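Local coordinates for lantibiotic dehydratase (Microbispora corallina, PDB 5EHK), which probably dehydrates serine and threonine residues of the NAI-107 precursor peptide during lantibiotic biosynthesis, in a reaction that depends on glutamyl-tRNA, at residues Pro398-Arg401 with Leu406-Tyr409; His410-Glu415 with Arg433-Pro438. All blocks are in the same frame, centred on the assembly; numbering follows the deposited sequence.

Contact 1. Residues Pro398-Arg401 with Leu406-Tyr409; sequences PPRR and LRRY
Arg-400 and Arg-401 meet a single residue, Arg-407, which stands in the first turn of helix 407-417. The approach along the chain starts with two prolines. Pro-399 is the centre of an inverse gamma turn, and a weak hydrogen bond runs across it from Arg-400 N to Pro-398 O, at 2.8 Å. The turn leads into Arg-400, the first residue to touch.

Arg-400 uses the aliphatic root of its side chain. Its extended first torsion (chi1 -172°) carries Arg-400 CG out to CD of Arg-407, at 3.9 Å. The two guanidinium planes are turned 39° from each other, and Arg-400 NH1 stays 6.3 Å from Arg-407 NE. The like charges therefore do not touch; the meeting is between methylene groups. The tip of Arg-400 has a long, weak ion pair with Glu-454.

Arg-401 contributes its backbone. Arg-401 O sits over one face of the Arg-407 guanidinium, 3.1 Å above the plane and off the centre of the group. Arg-401 O is 3.2 Å from NH1 of Arg-407. The angle at NH1 is poor, so this is a polar contact over the face and not a hydrogen bond. Bends at chi2 (-88°) and chi3 fold the Arg-407 chain and turn this face to the carbonyl.

NH1 of Arg-407 is held by a salt bridge to Glu-658 and a hydrogen bond to Met-403 O, in the connection between the segments. This is a surface loop-to-helix contact in the region matched by the lantibiotic dehydratase N-terminal family. It lies in the link between helix 380-395 and helix 407-417. Next to Arg-407, Leu-406 packs on helix 647-656 through Leu-651, Glu-654 and Leu-655.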
loop_
_atom_site.group_PDB
_atom_site.type_symbol
_atom_site.label_atom_id
_atom_site.label_comp_id
_atom_site.label_asym_id
_atom_site.label_seq_id
_atom_site.Cartn_x
_atom_site.Cartn_y
_atom_site.Cartn_z
ATOM N N PRO A 398 16.891 -2.447 12.374
ATOM C CA PRO A 398 16.234 -3.181 11.268
ATOM C C PRO A 398 17.204 -3.987 10.368
ATOM O O PRO A 398 18.321 -3.556 10.103
ATOM C CB PRO A 398 15.573 -2.066 10.454
ATOM C CG PRO A 398 15.422 -0.888 11.441
ATOM C CD PRO A 398 16.580 -1.002 12.369
ATOM N N PRO A 399 16.766 -5.159 9.888
ATOM C CA PRO A 399 17.603 -6.041 9.058
ATOM C C PRO A 399 17.664 -5.549 7.611
ATOM O O PRO A 399 17.131 -6.153 6.680
ATOM C CB PRO A 399 16.887 -7.391 9.162
ATOM C CG PRO A 399 15.465 -7.021 9.335
ATOM C CD PRO A 399 15.442 -5.749 10.152
ATOM N N ARG A 400 18.351 -4.436 7.449
ATOM C CA ARG A 400 18.325 -3.652 6.231
ATOM C C ARG A 400 19.747 -3.102 5.979
ATOM O O ARG A 400 20.492 -2.887 6.927
ATOM C CB ARG A 400 17.330 -2.501 6.458
ATOM C CG ARG A 400 17.033 -1.677 5.240
ATOM C CD ARG A 400 16.472 -0.321 5.598
ATOM N NE ARG A 400 15.524 -0.355 6.706
ATOM C CZ ARG A 400 14.298 -0.863 6.619
ATOM N NH1 ARG A 400 13.887 -1.396 5.473
ATOM N NH2 ARG A 400 13.490 -0.858 7.675
ATOM N N ARG A 401 20.150 -2.902 4.729
ATOM C CA ARG A 401 21.371 -2.121 4.451
ATOM C C ARG A 401 21.023 -0.795 3.761
ATOM O O ARG A 401 20.238 -0.758 2.818
ATOM C CB ARG A 401 22.394 -2.938 3.648
ATOM C CG ARG A 401 23.234 -3.879 4.527
ATOM C CD ARG A 401 23.372 -5.307 3.934
ATOM N NE ARG A 401 22.051 -5.891 3.745
ATOM C CZ ARG A 401 21.249 -6.256 4.750
ATOM N NH1 ARG A 401 21.661 -6.116 6.013
ATOM N NH2 ARG A 401 20.033 -6.766 4.512
ATOM N N LEU A 406 15.818 4.267 -0.246
ATOM C CA LEU A 406 16.406 3.894 -1.515
ATOM C C LEU A 406 16.220 2.437 -1.740
ATOM O O LEU A 406 16.877 1.870 -2.606
ATOM C CB LEU A 406 17.908 4.187 -1.579
ATOM C CG LEU A 406 18.509 5.590 -1.552
ATOM C CD1 LEU A 406 20.029 5.516 -1.808
ATOM C CD2 LEU A 406 17.820 6.545 -2.545
ATOM N N ARG A 407 15.374 1.790 -0.951
ATOM C CA ARG A 407 15.208 0.349 -1.154
ATOM C C ARG A 407 14.376 0.013 -2.405
ATOM O O ARG A 407 14.773 -0.818 -3.231
ATOM C CB ARG A 407 14.677 -0.327 0.103
ATOM C CG ARG A 407 15.569 -0.143 1.308
ATOM C CD ARG A 407 16.656 -1.212 1.435
ATOM N NE ARG A 407 17.537 -1.361 0.280
ATOM C CZ ARG A 407 18.455 -0.468 -0.120
ATOM N NH1 ARG A 407 18.593 0.707 0.495
ATOM N NH2 ARG A 407 19.223 -0.739 -1.177
ATOM N N ARG A 408 13.242 0.686 -2.572
ATOM C CA ARG A 408 12.450 0.494 -3.781
ATOM C C ARG A 408 13.174 1.048 -5.019
ATOM O O ARG A 408 13.059 0.498 -6.107
ATOM C CB ARG A 408 11.049 1.095 -3.634
ATOM C CG ARG A 408 10.174 0.426 -2.553
ATOM C CD ARG A 408 8.894 1.249 -2.305
ATOM N NE ARG A 408 8.102 1.270 -3.538
ATOM C CZ ARG A 408 7.322 0.268 -3.938
ATOM N NH1 ARG A 408 7.174 -0.805 -3.167
ATOM N NH2 ARG A 408 6.679 0.347 -5.092
ATOM N N TYR A 409 13.912 2.142 -4.853
ATOM C CA TYR A 409 14.698 2.727 -5.940
ATOM C C TYR A 409 15.749 1.742 -6.473
ATOM O O TYR A 409 15.907 1.554 -7.674
ATOM C CB TYR A 409 15.392 3.964 -5.413
ATOM C CG TYR A 409 15.778 4.987 -6.448
ATOM C CD1 TYR A 409 14.817 5.729 -7.098
ATOM C CD2 TYR A 409 17.102 5.244 -6.729
ATOM C CE1 TYR A 409 15.163 6.687 -8.020
ATOM C CE2 TYR A 409 17.461 6.201 -7.625
ATOM C CZ TYR A 409 16.490 6.923 -8.285
ATOM O OH TYR A 409 16.841 7.881 -9.220
#

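Contact 2. Residues His410-Glu415 with Arg433-Pro438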
loop_
_atom_site.group_PDB
_atom_site.type_symbol
_atom_site.label_atom_id
_atom_site.label_comp_id
_atom_site.label_asym_id
_atom_site.label_seq_id
_atom_site.Cartn_x
_atom_site.Cartn_y
_atom_site.Cartn_z
ATOM N N HIS A 410 16.454 1.107 -5.550
ATOM C CA HIS A 410 17.415 0.081 -5.893
ATOM C C HIS A 410 16.776 -1.055 -6.702
ATOM O O HIS A 410 17.346 -1.513 -7.700
ATOM C CB HIS A 410 18.045 -0.451 -4.610
ATOM C CG HIS A 410 18.903 -1.654 -4.814
ATOM N ND1 HIS A 410 18.750 -2.806 -4.073
ATOM C CD2 HIS A 410 19.919 -1.887 -5.679
ATOM C CE1 HIS A 410 19.633 -3.702 -4.481
ATOM N NE2 HIS A 410 20.348 -3.173 -5.460
ATOM N N GLU A 411 15.581 -1.485 -6.301
ATOM C CA GLU A 411 14.881 -2.538 -7.034
ATOM C C GLU A 411 14.529 -2.027 -8.420
ATOM O O GLU A 411 14.670 -2.738 -9.405
ATOM C CB GLU A 411 13.594 -2.967 -6.335
ATOM C CG GLU A 411 13.746 -3.794 -5.072
ATOM C CD GLU A 411 12.387 -4.042 -4.388
ATOM O OE1 GLU A 411 11.498 -4.636 -5.050
ATOM O OE2 GLU A 411 12.193 -3.602 -3.218
ATOM N N ALA A 412 14.031 -0.800 -8.477
ATOM C CA ALA A 412 13.637 -0.201 -9.734
ATOM C C ALA A 412 14.849 -0.180 -10.671
ATOM O O ALA A 412 14.760 -0.598 -11.839
ATOM C CB ALA A 412 13.098 1.196 -9.492
ATOM N N PHE A 413 15.985 0.270 -10.117
ATOM C CA PHE A 413 17.245 0.386 -10.834
ATOM C C PHE A 413 17.640 -0.981 -11.427
ATOM O O PHE A 413 17.915 -1.103 -12.627
ATOM C CB PHE A 413 18.329 0.934 -9.897
ATOM C CG PHE A 413 19.578 1.371 -10.599
ATOM C CD1 PHE A 413 19.850 2.708 -10.777
ATOM C CD2 PHE A 413 20.484 0.437 -11.097
ATOM C CE1 PHE A 413 21.030 3.113 -11.433
ATOM C CE2 PHE A 413 21.648 0.824 -11.759
ATOM C CZ PHE A 413 21.920 2.158 -11.936
ATOM N N LEU A 414 17.675 -1.999 -10.574
ATOM C CA LEU A 414 17.937 -3.372 -11.030
ATOM C C LEU A 414 17.031 -3.784 -12.187
ATOM O O LEU A 414 17.473 -4.424 -13.126
ATOM C CB LEU A 414 17.754 -4.367 -9.881
ATOM C CG LEU A 414 18.965 -4.425 -8.967
ATOM C CD1 LEU A 414 18.732 -5.331 -7.769
ATOM C CD2 LEU A 414 20.199 -4.854 -9.800
ATOM N N GLU A 415 15.764 -3.413 -12.101
ATOM C CA GLU A 415 14.774 -3.794 -13.087
ATOM C C GLU A 415 15.049 -3.132 -14.445
ATOM O O GLU A 415 14.967 -3.775 -15.493
ATOM C CB GLU A 415 13.366 -3.448 -12.555
ATOM C CG GLU A 415 12.213 -3.594 -13.536
ATOM C CD GLU A 415 11.621 -5.004 -13.526
ATOM O OE1 GLU A 415 12.373 -5.964 -13.213
ATOM O OE2 GLU A 415 10.410 -5.151 -13.841
ATOM N N ARG A 433 14.673 10.989 -18.729
ATOM C CA ARG A 433 15.707 10.081 -19.213
ATOM C C ARG A 433 16.000 8.931 -18.268
ATOM O O ARG A 433 16.544 7.891 -18.681
ATOM C CB ARG A 433 16.989 10.835 -19.516
ATOM C CG ARG A 433 16.790 12.063 -20.349
ATOM C CD ARG A 433 18.103 12.742 -20.577
ATOM N NE ARG A 433 18.504 12.742 -21.968
ATOM C CZ ARG A 433 18.662 13.864 -22.676
ATOM N NH1 ARG A 433 18.432 15.068 -22.119
ATOM N NH2 ARG A 433 19.044 13.774 -23.951
ATOM N N GLY A 434 15.653 9.119 -16.997
ATOM C CA GLY A 434 15.954 8.125 -15.988
ATOM C C GLY A 434 14.780 7.592 -15.192
ATOM O O GLY A 434 13.662 7.439 -15.699
ATOM N N LEU A 435 15.075 7.250 -13.938
ATOM C CA LEU A 435 14.108 6.759 -12.977
ATOM C C LEU A 435 13.393 7.960 -12.369
ATOM O O LEU A 435 12.239 7.869 -11.944
ATOM C CB LEU A 435 14.857 6.025 -11.874
ATOM C CG LEU A 435 14.764 4.511 -11.675
ATOM C CD1 LEU A 435 14.695 3.771 -12.981
ATOM C CD2 LEU A 435 15.956 4.024 -10.857
ATOM N N GLY A 436 14.067 9.104 -12.376
ATOM C CA GLY A 436 13.592 10.261 -11.645
ATOM C C GLY A 436 14.043 10.126 -10.202
ATOM O O GLY A 436 14.696 9.145 -9.838
ATOM N N PRO A 437 13.712 11.112 -9.364
ATOM C CA PRO A 437 14.069 11.058 -7.946
ATOM C C PRO A 437 13.253 9.995 -7.226
ATOM O O PRO A 437 12.154 9.679 -7.661
ATOM C CB PRO A 437 13.679 12.442 -7.457
ATOM C CG PRO A 437 12.579 12.833 -8.334
ATOM C CD PRO A 437 12.902 12.294 -9.679
ATOM N N PRO A 438 13.791 9.432 -6.143
ATOM C CA PRO A 438 13.077 8.379 -5.416
ATOM C C PRO A 438 11.876 8.970 -4.685
ATOM O O PRO A 438 11.869 10.177 -4.395
ATOM C CB PRO A 438 14.117 7.889 -4.397
ATOM C CG PRO A 438 15.402 8.403 -4.872
ATOM C CD PRO A 438 15.101 9.700 -5.542
#
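Leu-435 reaches from its loop to Ala-412 and Phe-413 on helix 407-417. Its CB points toward the helix but makes no close approach to residues 410-415. Leu-435 CG comes next and lies 4.3 Å from the methyl CB of Ala-412. From there the two branches part. Leu-435 CD1 makes no close contact with residues 410-415. Leu-435 CD2 is the branch that does the touching. Leu-435 CD2 lies 4.2 Å from Ala-412 CB. Phe-413 CB is 4.0 Å from the same Leu-435 CD2. Leu-435 CD2 also rests on the helix backbone, 3.8 Å from Phe-413 N.

The Phe-413 and Leu-435 side chains cross at about a right angle. With chi1 at -167° the Phe-413 ring lies across from its backbone N, and Phe-413 CD1 comes to 4.1 Å from Leu-435 CD2. The methyl meets the ring obliquely.

Leu-428 touches both Phe-413 and Leu-435. The buried Phe-413 also packs on Val-613, Ala-615 and Leu-620 of the neighbouring strands. No hydrogen bond joins the two segments. This is plain apolar helix-to-loop packing, with a leucine methyl laid on a helix that itself covers a mixed sheet, within the lantibiotic dehydratase N-terminal family region.

Contact 1 comes first along the chain, and contact 2 follows; their centres are about 14 Å apart. Both use helix 407-417. Contact 1 takes its first turn and contact 2 the turns that follow. The two meet at Tyr-409. Tyr-409 OH is 2.6 Å from Gly-436 O, a probable hydrogen bond, and Tyr-409 CD1 is 3.5 Å from Pro-438 CG. Leu-406 also packs on Pro-438. One short helix thus joins the loop after helix 380-395 to the loop after strand 423-424. Contact 1 is partly polar, contact 2 apolar. Both hold connecting segments against one helix of the region matched by the lantibiotic dehydratase N-terminal family.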